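Local coordinates for protein PA1221 (Pseudomonas aeruginosa, PDB 4DG8) that belongs to the AMP-binding enzyme family of the ANL clan and also carries a phosphopantetheine attachment site, modelled here with adenosine monophosphate bound, at residues D22-P27 with A162-A167; H26-A31 with C184-I189; T190-G195 with N314-C319. All blocks are in the same frame, centred on the assembly; numbering follows the deposited sequence.

Interaction 1 (D22-P27 with A162-A167); sequences DLYAHP and AADQIA
With its ring carbon CG anti to the carbonyl carbon, Y24 extends its ring to meet D164, whose carboxylate is swung between its own backbone N and carbonyl carbon (chi1 63°). The phenol OH donates to OD2 of D164 over 2.8 Å. This hydrogen bond comes down on the carboxylate from above, 63° out of its plane. The ring and carboxylate planes stand 65° apart. A162 sits at the edge of the same ring, its CB 3.8 Å from CE1 of Y24. The pairing joins a 3-10 turn near the modelled N-terminus, residues 23-25, to a type I beta turn, A162 to Q165, which leads into strand 166-172 of the seven-stranded mixed sheet in the AMP-binding fold. On the inner side of the contact the methyl of A163 packs against backbone oxygens: its CB lies 3.2 Å from O of H26 and 3.7 Å from O of L23. L23 adds a looser touch, CD2 to CA of D164 at 4.2 Å, and its side chain also reaches A187 and T185. The imidazole of H26 leads off elsewhere, its NE2 hydrogen-bonded to L20 O.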
loop_
_atom_site.group_PDB
_atom_site.type_symbol
_atom_site.label_atom_id
_atom_site.label_comp_id
_atom_site.label_asym_id
_atom_site.label_seq_id
_atom_site.Cartn_x
_atom_site.Cartn_y
_atom_site.Cartn_z
ATOM N N ASP A 22 20.842 -8.175 -1.299
ATOM C CA ASP A 22 21.088 -8.055 -2.729
ATOM C C ASP A 22 19.811 -8.396 -3.487
ATOM O O ASP A 22 19.222 -9.460 -3.266
ATOM C CB ASP A 22 22.197 -9.034 -3.117
ATOM C CG ASP A 22 22.516 -9.026 -4.611
ATOM O OD1 ASP A 22 22.307 -7.990 -5.281
ATOM O OD2 ASP A 22 23.008 -10.071 -5.110
ATOM N N LEU A 23 19.383 -7.503 -4.378
ATOM C CA LEU A 23 18.201 -7.767 -5.203
ATOM C C LEU A 23 18.304 -9.085 -5.973
ATOM O O LEU A 23 17.325 -9.826 -6.078
ATOM C CB LEU A 23 17.929 -6.622 -6.175
ATOM C CG LEU A 23 17.045 -5.497 -5.629
ATOM C CD1 LEU A 23 17.850 -4.587 -4.698
ATOM C CD2 LEU A 23 16.442 -4.692 -6.765
ATOM N N TYR A 24 19.486 -9.379 -6.505
ATOM C CA TYR A 24 19.679 -10.577 -7.324
ATOM C C TYR A 24 19.664 -11.876 -6.521
ATOM O O TYR A 24 19.769 -12.965 -7.089
ATOM C CB TYR A 24 20.951 -10.455 -8.168
ATOM C CG TYR A 24 20.903 -9.215 -9.009
ATOM C CD1 TYR A 24 20.011 -9.122 -10.072
ATOM C CD2 TYR A 24 21.699 -8.115 -8.715
ATOM C CE1 TYR A 24 19.930 -7.986 -10.839
ATOM C CE2 TYR A 24 21.621 -6.956 -9.475
ATOM C CZ TYR A 24 20.731 -6.905 -10.538
ATOM O OH TYR A 24 20.633 -5.778 -11.312
ATOM N N ALA A 25 19.557 -11.757 -5.199
ATOM C CA ALA A 25 19.453 -12.933 -4.339
ATOM C C ALA A 25 18.001 -13.380 -4.247
ATOM O O ALA A 25 17.675 -14.341 -3.558
ATOM C CB ALA A 25 19.999 -12.638 -2.957
ATOM N N HIS A 26 17.128 -12.670 -4.949
ATOM C CA HIS A 26 15.705 -12.961 -4.888
ATOM C C HIS A 26 15.195 -13.314 -6.277
ATOM O O HIS A 26 15.694 -12.797 -7.269
ATOM C CB HIS A 26 14.960 -11.769 -4.259
ATOM C CG HIS A 26 15.414 -11.477 -2.863
ATOM N ND1 HIS A 26 14.840 -12.068 -1.756
ATOM C CD2 HIS A 26 16.436 -10.719 -2.398
ATOM C CE1 HIS A 26 15.459 -11.649 -0.664
ATOM N NE2 HIS A 26 16.427 -10.825 -1.024
ATOM N N PRO A 27 14.229 -14.233 -6.356
ATOM C CA PRO A 27 13.756 -14.650 -7.681
ATOM C C PRO A 27 12.783 -13.611 -8.236
ATOM O O PRO A 27 12.250 -12.799 -7.465
ATOM C CB PRO A 27 13.043 -15.976 -7.387
ATOM C CG PRO A 27 12.413 -15.716 -5.990
ATOM C CD PRO A 27 13.440 -14.840 -5.262
ATOM N N ALA A 162 15.818 -10.026 -14.887
ATOM C CA ALA A 162 16.199 -10.327 -13.514
ATOM C C ALA A 162 15.260 -9.636 -12.527
ATOM O O ALA A 162 14.382 -8.873 -12.918
ATOM C CB ALA A 162 17.647 -9.894 -13.265
ATOM N N ALA A 163 15.480 -9.886 -11.245
ATOM C CA ALA A 163 14.568 -9.467 -10.190
ATOM C C ALA A 163 14.580 -7.946 -9.986
ATOM O O ALA A 163 13.776 -7.394 -9.220
ATOM C CB ALA A 163 14.903 -10.192 -8.902
ATOM N N ASP A 164 15.494 -7.278 -10.682
ATOM C CA ASP A 164 15.544 -5.828 -10.684
ATOM C C ASP A 164 14.519 -5.217 -11.647
ATOM O O ASP A 164 14.324 -4.013 -11.644
ATOM C CB ASP A 164 16.957 -5.325 -11.002
ATOM C CG ASP A 164 17.434 -5.732 -12.385
ATOM O OD1 ASP A 164 16.871 -6.672 -12.976
ATOM O OD2 ASP A 164 18.391 -5.110 -12.881
ATOM N N GLN A 165 13.860 -6.044 -12.459
ATOM C CA GLN A 165 12.796 -5.545 -13.327
ATOM C C GLN A 165 11.707 -4.875 -12.477
ATOM O O GLN A 165 11.360 -5.366 -11.386
ATOM C CB GLN A 165 12.164 -6.697 -14.110
ATOM C CG GLN A 165 11.354 -6.255 -15.324
ATOM C CD GLN A 165 12.248 -5.778 -16.461
ATOM O OE1 GLN A 165 13.466 -5.753 -16.329
ATOM N NE2 GLN A 165 11.649 -5.407 -17.583
ATOM N N ILE A 166 11.166 -3.762 -12.968
ATOM C CA ILE A 166 10.043 -3.107 -12.296
ATOM C C ILE A 166 8.829 -4.027 -12.382
ATOM O O ILE A 166 8.505 -4.524 -13.466
ATOM C CB ILE A 166 9.679 -1.747 -12.968
ATOM C CG1 ILE A 166 10.923 -0.871 -13.132
ATOM C CG2 ILE A 166 8.545 -1.021 -12.187
ATOM C CD1 ILE A 166 11.646 -0.586 -11.828
ATOM N N ALA A 167 8.238 -4.340 -11.230
ATOM C CA ALA A 167 6.930 -4.998 -11.148
ATOM C C ALA A 167 5.712 -4.047 -11.181
ATOM O O ALA A 167 4.666 -4.334 -11.785
ATOM C CB ALA A 167 6.872 -5.915 -9.922
#

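Interaction 2 (H26-A31 with C184-I189); sequences HPTVVA and CTHAGI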
loop_
_atom_site.group_PDB
_atom_site.type_symbol
_atom_site.label_atom_id
_atom_site.label_comp_id
_atom_site.label_asym_id
_atom_site.label_seq_id
_atom_site.Cartn_x
_atom_site.Cartn_y
_atom_site.Cartn_z
ATOM N N HIS A 26 17.128 -12.670 -4.949
ATOM C CA HIS A 26 15.705 -12.961 -4.888
ATOM C C HIS A 26 15.195 -13.314 -6.277
ATOM O O HIS A 26 15.694 -12.797 -7.269
ATOM C CB HIS A 26 14.960 -11.769 -4.259
ATOM C CG HIS A 26 15.414 -11.477 -2.863
ATOM N ND1 HIS A 26 14.840 -12.068 -1.756
ATOM C CD2 HIS A 26 16.436 -10.719 -2.398
ATOM C CE1 HIS A 26 15.459 -11.649 -0.664
ATOM N NE2 HIS A 26 16.427 -10.825 -1.024
ATOM N N PRO A 27 14.229 -14.233 -6.356
ATOM C CA PRO A 27 13.756 -14.650 -7.681
ATOM C C PRO A 27 12.783 -13.611 -8.236
ATOM O O PRO A 27 12.250 -12.799 -7.465
ATOM C CB PRO A 27 13.043 -15.976 -7.387
ATOM C CG PRO A 27 12.413 -15.716 -5.990
ATOM C CD PRO A 27 13.440 -14.840 -5.262
ATOM N N THR A 28 12.566 -13.605 -9.549
ATOM C CA THR A 28 11.509 -12.757 -10.097
ATOM C C THR A 28 10.151 -13.281 -9.599
ATOM O O THR A 28 10.046 -14.424 -9.143
ATOM C CB THR A 28 11.521 -12.737 -11.636
ATOM O OG1 THR A 28 11.055 -14.003 -12.121
ATOM C CG2 THR A 28 12.942 -12.441 -12.193
ATOM N N VAL A 29 9.118 -12.443 -9.645
ATOM C CA VAL A 29 7.786 -12.903 -9.254
ATOM C C VAL A 29 7.324 -14.054 -10.157
ATOM O O VAL A 29 6.658 -14.973 -9.709
ATOM C CB VAL A 29 6.745 -11.773 -9.331
ATOM C CG1 VAL A 29 5.362 -12.317 -9.072
ATOM C CG2 VAL A 29 7.078 -10.666 -8.339
ATOM N N VAL A 30 7.680 -13.993 -11.435
ATOM C CA VAL A 30 7.166 -14.966 -12.382
ATOM C C VAL A 30 7.886 -16.309 -12.244
ATOM O O VAL A 30 7.271 -17.355 -12.410
ATOM C CB VAL A 30 7.226 -14.466 -13.829
ATOM C CG1 VAL A 30 6.334 -13.219 -14.011
ATOM C CG2 VAL A 30 8.643 -14.177 -14.211
ATOM N N ALA A 31 9.177 -16.287 -11.920
ATOM C CA ALA A 31 9.871 -17.541 -11.643
ATOM C C ALA A 31 9.280 -18.252 -10.403
ATOM O O ALA A 31 8.993 -19.445 -10.436
ATOM C CB ALA A 31 11.380 -17.306 -11.492
ATOM N N CYS A 184 8.521 -0.126 -7.932
ATOM C CA CYS A 184 8.917 -1.244 -7.102
ATOM C C CYS A 184 9.270 -2.442 -7.985
ATOM O O CYS A 184 8.755 -2.608 -9.071
ATOM C CB CYS A 184 7.830 -1.597 -6.093
ATOM S SG CYS A 184 7.687 -0.296 -4.790
ATOM N N THR A 185 10.151 -3.277 -7.473
ATOM C CA THR A 185 10.927 -4.208 -8.261
ATOM C C THR A 185 10.360 -5.614 -7.986
ATOM O O THR A 185 9.683 -5.810 -6.984
ATOM C CB THR A 185 12.366 -4.045 -7.763
ATOM O OG1 THR A 185 13.281 -3.895 -8.849
ATOM C CG2 THR A 185 12.750 -5.135 -6.817
ATOM N N HIS A 186 10.535 -6.554 -8.910
ATOM C CA HIS A 186 10.242 -7.968 -8.636
ATOM C C HIS A 186 10.868 -8.471 -7.305
ATOM O O HIS A 186 10.202 -9.143 -6.492
ATOM C CB HIS A 186 10.709 -8.856 -9.806
ATOM C CG HIS A 186 9.750 -8.910 -10.963
ATOM N ND1 HIS A 186 9.063 -10.060 -11.303
ATOM C CD2 HIS A 186 9.394 -7.972 -11.879
ATOM C CE1 HIS A 186 8.304 -9.820 -12.365
ATOM N NE2 HIS A 186 8.476 -8.556 -12.725
ATOM N N ALA A 187 12.142 -8.143 -7.091
ATOM C CA ALA A 187 12.834 -8.486 -5.847
ATOM C C ALA A 187 12.164 -7.943 -4.594
ATOM O O ALA A 187 12.163 -8.611 -3.567
ATOM C CB ALA A 187 14.291 -8.029 -5.888
ATOM N N GLY A 188 11.628 -6.728 -4.652
ATOM C CA GLY A 188 10.990 -6.142 -3.482
ATOM C C GLY A 188 9.809 -7.004 -3.065
ATOM O O GLY A 188 9.555 -7.249 -1.864
ATOM N N ILE A 189 9.102 -7.507 -4.075
ATOM C CA ILE A 189 7.959 -8.389 -3.842
ATOM C C ILE A 189 8.335 -9.774 -3.327
ATOM O O ILE A 189 7.730 -10.254 -2.348
ATOM C CB ILE A 189 7.114 -8.573 -5.124
ATOM C CG1 ILE A 189 6.574 -7.221 -5.596
ATOM C CG2 ILE A 189 5.966 -9.525 -4.840
ATOM C CD1 ILE A 189 5.781 -7.299 -6.894
#
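The imidazole of H186 meets the backbone N of V29 at its edge, nearly in the ring plane (6° out of it), while CB of T28 approaches the same ring obliquely. That edge-on meeting is a hydrogen bond: V29 N donates to ND1 of H186 over 2.9 Å at an N-H...acceptor angle of 151°. Since ND1 accepts here, the proton of a neutral ring would probably sit on NE2. V29 also holds the ring by its side chain, which crosses the imidazole at about a right angle and brings CB within 3.5 Å of ND1. Its CG2 branch, anti to the carbonyl carbon, reaches past the ring to I189, 3.8 Å from CB of that residue. Separately, CB of H26 rests 4.1 Å from CB of A187. T28 is the N-cap of helix 29-39, and its OG1 accepts from A31 N at 3.0 Å; the imidazole thus takes up a first-turn N-H of the helix that this cap does not use. H186 in turn opens helix 186-193, directly after strand 180-185, so the starts of two helices are tied together. F161 meets the H186 ring with planes about 60° apart, L98 of helix 88-99 packs against V29, V30 and H186, and A167 and Y168 of strand 166-172 lie against I189.

Interaction 3 (T190-G195 with N314-C319); sequences TRLCLG and NTTFTC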
loop_
_atom_site.group_PDB
_atom_site.type_symbol
_atom_site.label_atom_id
_atom_site.label_comp_id
_atom_site.label_asym_id
_atom_site.label_seq_id
_atom_site.Cartn_x
_atom_site.Cartn_y
_atom_site.Cartn_z
ATOM N N THR A 190 9.297 -10.435 -3.988
ATOM C CA THR A 190 9.654 -11.796 -3.572
ATOM C C THR A 190 10.390 -11.775 -2.222
ATOM O O THR A 190 10.221 -12.687 -1.418
ATOM C CB THR A 190 10.463 -12.597 -4.642
ATOM O OG1 THR A 190 11.688 -11.922 -4.928
ATOM C CG2 THR A 190 9.650 -12.760 -5.947
ATOM N N ARG A 191 11.165 -10.721 -1.953
ATOM C CA ARG A 191 11.808 -10.586 -0.642
ATOM C C ARG A 191 10.735 -10.363 0.419
ATOM O O ARG A 191 10.826 -10.919 1.515
ATOM C CB ARG A 191 12.891 -9.491 -0.606
ATOM C CG ARG A 191 12.388 -8.035 -0.345
ATOM C CD ARG A 191 12.143 -7.836 1.158
ATOM N NE ARG A 191 12.211 -6.450 1.627
ATOM C CZ ARG A 191 11.241 -5.548 1.464
ATOM N NH1 ARG A 191 10.130 -5.854 0.794
ATOM N NH2 ARG A 191 11.389 -4.323 1.947
ATOM N N LEU A 192 9.710 -9.578 0.084
ATOM C CA LEU A 192 8.611 -9.373 1.021
ATOM C C LEU A 192 7.922 -10.692 1.390
ATOM O O LEU A 192 7.601 -10.935 2.567
ATOM C CB LEU A 192 7.559 -8.392 0.439
ATOM C CG LEU A 192 6.272 -8.225 1.281
ATOM C CD1 LEU A 192 6.601 -7.583 2.635
ATOM C CD2 LEU A 192 5.187 -7.439 0.545
ATOM N N CYS A 193 7.651 -11.522 0.379
ATOM C CA CYS A 193 6.753 -12.669 0.583
ATOM C C CYS A 193 7.367 -14.015 0.981
ATOM O O CYS A 193 6.646 -14.903 1.436
ATOM C CB CYS A 193 5.865 -12.867 -0.654
ATOM S SG CYS A 193 4.919 -11.394 -1.120
ATOM N N LEU A 194 8.680 -14.164 0.839
ATOM C CA LEU A 194 9.320 -15.466 1.016
ATOM C C LEU A 194 10.242 -15.523 2.243
ATOM O O LEU A 194 10.988 -14.578 2.517
ATOM C CB LEU A 194 10.132 -15.849 -0.238
ATOM C CG LEU A 194 9.492 -15.927 -1.634
ATOM C CD1 LEU A 194 10.482 -16.605 -2.595
ATOM C CD2 LEU A 194 8.157 -16.673 -1.633
ATOM N N GLY A 195 10.207 -16.644 2.961
ATOM C CA GLY A 195 11.113 -16.876 4.072
ATOM C C GLY A 195 10.880 -15.982 5.283
ATOM O O GLY A 195 11.792 -15.724 6.076
ATOM N N ASN A 314 10.251 1.385 0.257
ATOM C CA ASN A 314 10.835 0.107 0.687
ATOM C C ASN A 314 9.924 -1.110 0.488
ATOM O O ASN A 314 10.039 -2.105 1.207
ATOM C CB ASN A 314 11.556 0.177 2.039
ATOM C CG ASN A 314 12.524 -1.007 2.271
ATOM O OD1 ASN A 314 13.154 -1.526 1.340
ATOM N ND2 ASN A 314 12.632 -1.435 3.527
ATOM N N THR A 315 8.913 -0.946 -0.359
ATOM C CA THR A 315 8.055 -2.063 -0.762
ATOM C C THR A 315 7.265 -2.708 0.386
ATOM O O THR A 315 7.665 -3.764 0.890
ATOM C CB THR A 315 8.833 -3.149 -1.567
ATOM O OG1 THR A 315 9.672 -2.516 -2.548
ATOM C CG2 THR A 315 7.844 -4.129 -2.281
ATOM N N THR A 316 6.151 -2.080 0.789
ATOM C CA THR A 316 5.307 -2.666 1.843
ATOM C C THR A 316 5.867 -2.584 3.267
ATOM O O THR A 316 5.433 -1.720 4.038
ATOM C CB THR A 316 4.821 -4.073 1.476
ATOM O OG1 THR A 316 4.291 -4.047 0.144
ATOM C CG2 THR A 316 3.727 -4.535 2.447
ATOM N N PHE A 317 6.601 -3.595 3.700
ATOM C CA PHE A 317 7.148 -3.597 5.052
ATOM C C PHE A 317 8.649 -3.345 5.098
ATOM O O PHE A 317 9.403 -3.757 4.222
ATOM C CB PHE A 317 6.888 -4.945 5.735
ATOM C CG PHE A 317 5.449 -5.228 6.004
ATOM C CD1 PHE A 317 4.550 -4.190 6.216
ATOM C CD2 PHE A 317 4.993 -6.548 6.088
ATOM C CE1 PHE A 317 3.214 -4.461 6.486
ATOM C CE2 PHE A 317 3.664 -6.817 6.348
ATOM C CZ PHE A 317 2.771 -5.773 6.536
ATOM N N THR A 318 9.062 -2.696 6.176
ATOM C CA THR A 318 10.457 -2.464 6.496
ATOM C C THR A 318 10.757 -3.242 7.777
ATOM O O THR A 318 11.697 -4.026 7.828
ATOM C CB THR A 318 10.775 -0.963 6.615
ATOM O OG1 THR A 318 10.613 -0.356 5.324
ATOM C CG2 THR A 318 12.199 -0.757 7.068
ATOM N N CYS A 319 9.994 -2.967 8.831
ATOM C CA CYS A 319 10.058 -3.777 10.044
ATOM C C CYS A 319 8.716 -4.436 10.363
ATOM O O CYS A 319 7.658 -3.878 10.076
ATOM C CB CYS A 319 10.486 -2.925 11.237
ATOM S SG CYS A 319 12.035 -2.039 11.014
#
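R191 and L192, consecutive residues near the end of helix 186-193, divide the contact between a polar and an apolar half, and both face the loop that links strands 304-309 and 319-322 in the AMP-binding fold. R191 reaches across with a chain bent at chi2 (80°) and presents the edge of its guanidinium to two successive carbonyls. NH1 donates to O of T315 over 3.2 Å, a nearly straight bond (167°) that lies in the carbonyl plane on a lone pair and close to the guanidinium plane. NH2 donates to O of N314 over 2.7 Å, this time tilted from both planes. T315 and T316 both have positive phi, and R191 grips the peptide oxygens where the backbone takes this unusual course. The guanidinium is also held from outside, NE by T342 OG1 and NH1 by a weak bond to G188 O, which should limit its rotation. L192 supplies the apolar half. Its side chain crosses that of T316 at about a right angle, with CD2 3.5 Å from CB of T316, and runs obliquely to F317. T219 of helix 217-226 touches both L192 and T316. The side chain of F317 comes within about 7 Å of the bound adenosine monophosphate, so this buried packing lies close to the bound nucleotide. On one face of the F317 ring lies CG2 of T316, 3.8 Å above the plane and offset toward the rim, while the other leucine branch, CD1 of L192, reaches CD2 of F317 at 3.9 Å.

Interactions 1 and 2 are centred about 5 Å apart and share H26 and P27; their partner segments reach adjacent strands of one sheet, 166-172 and 180-185, and meet directly through a probable hydrogen bond from A187 N to A163 O. Interaction 3 follows along the chain, its centre about 10 Å from that of interaction 2 and 13 Å from that of interaction 1. Helix 186-193 serves both interaction 2, at its start, and interaction 3, near its end, while P27 O and T190 OG1 join the three. Together they form a continuous path from the N-terminal segment at the surface, through this helix, to the buried loop 314-319 near the nucleotide.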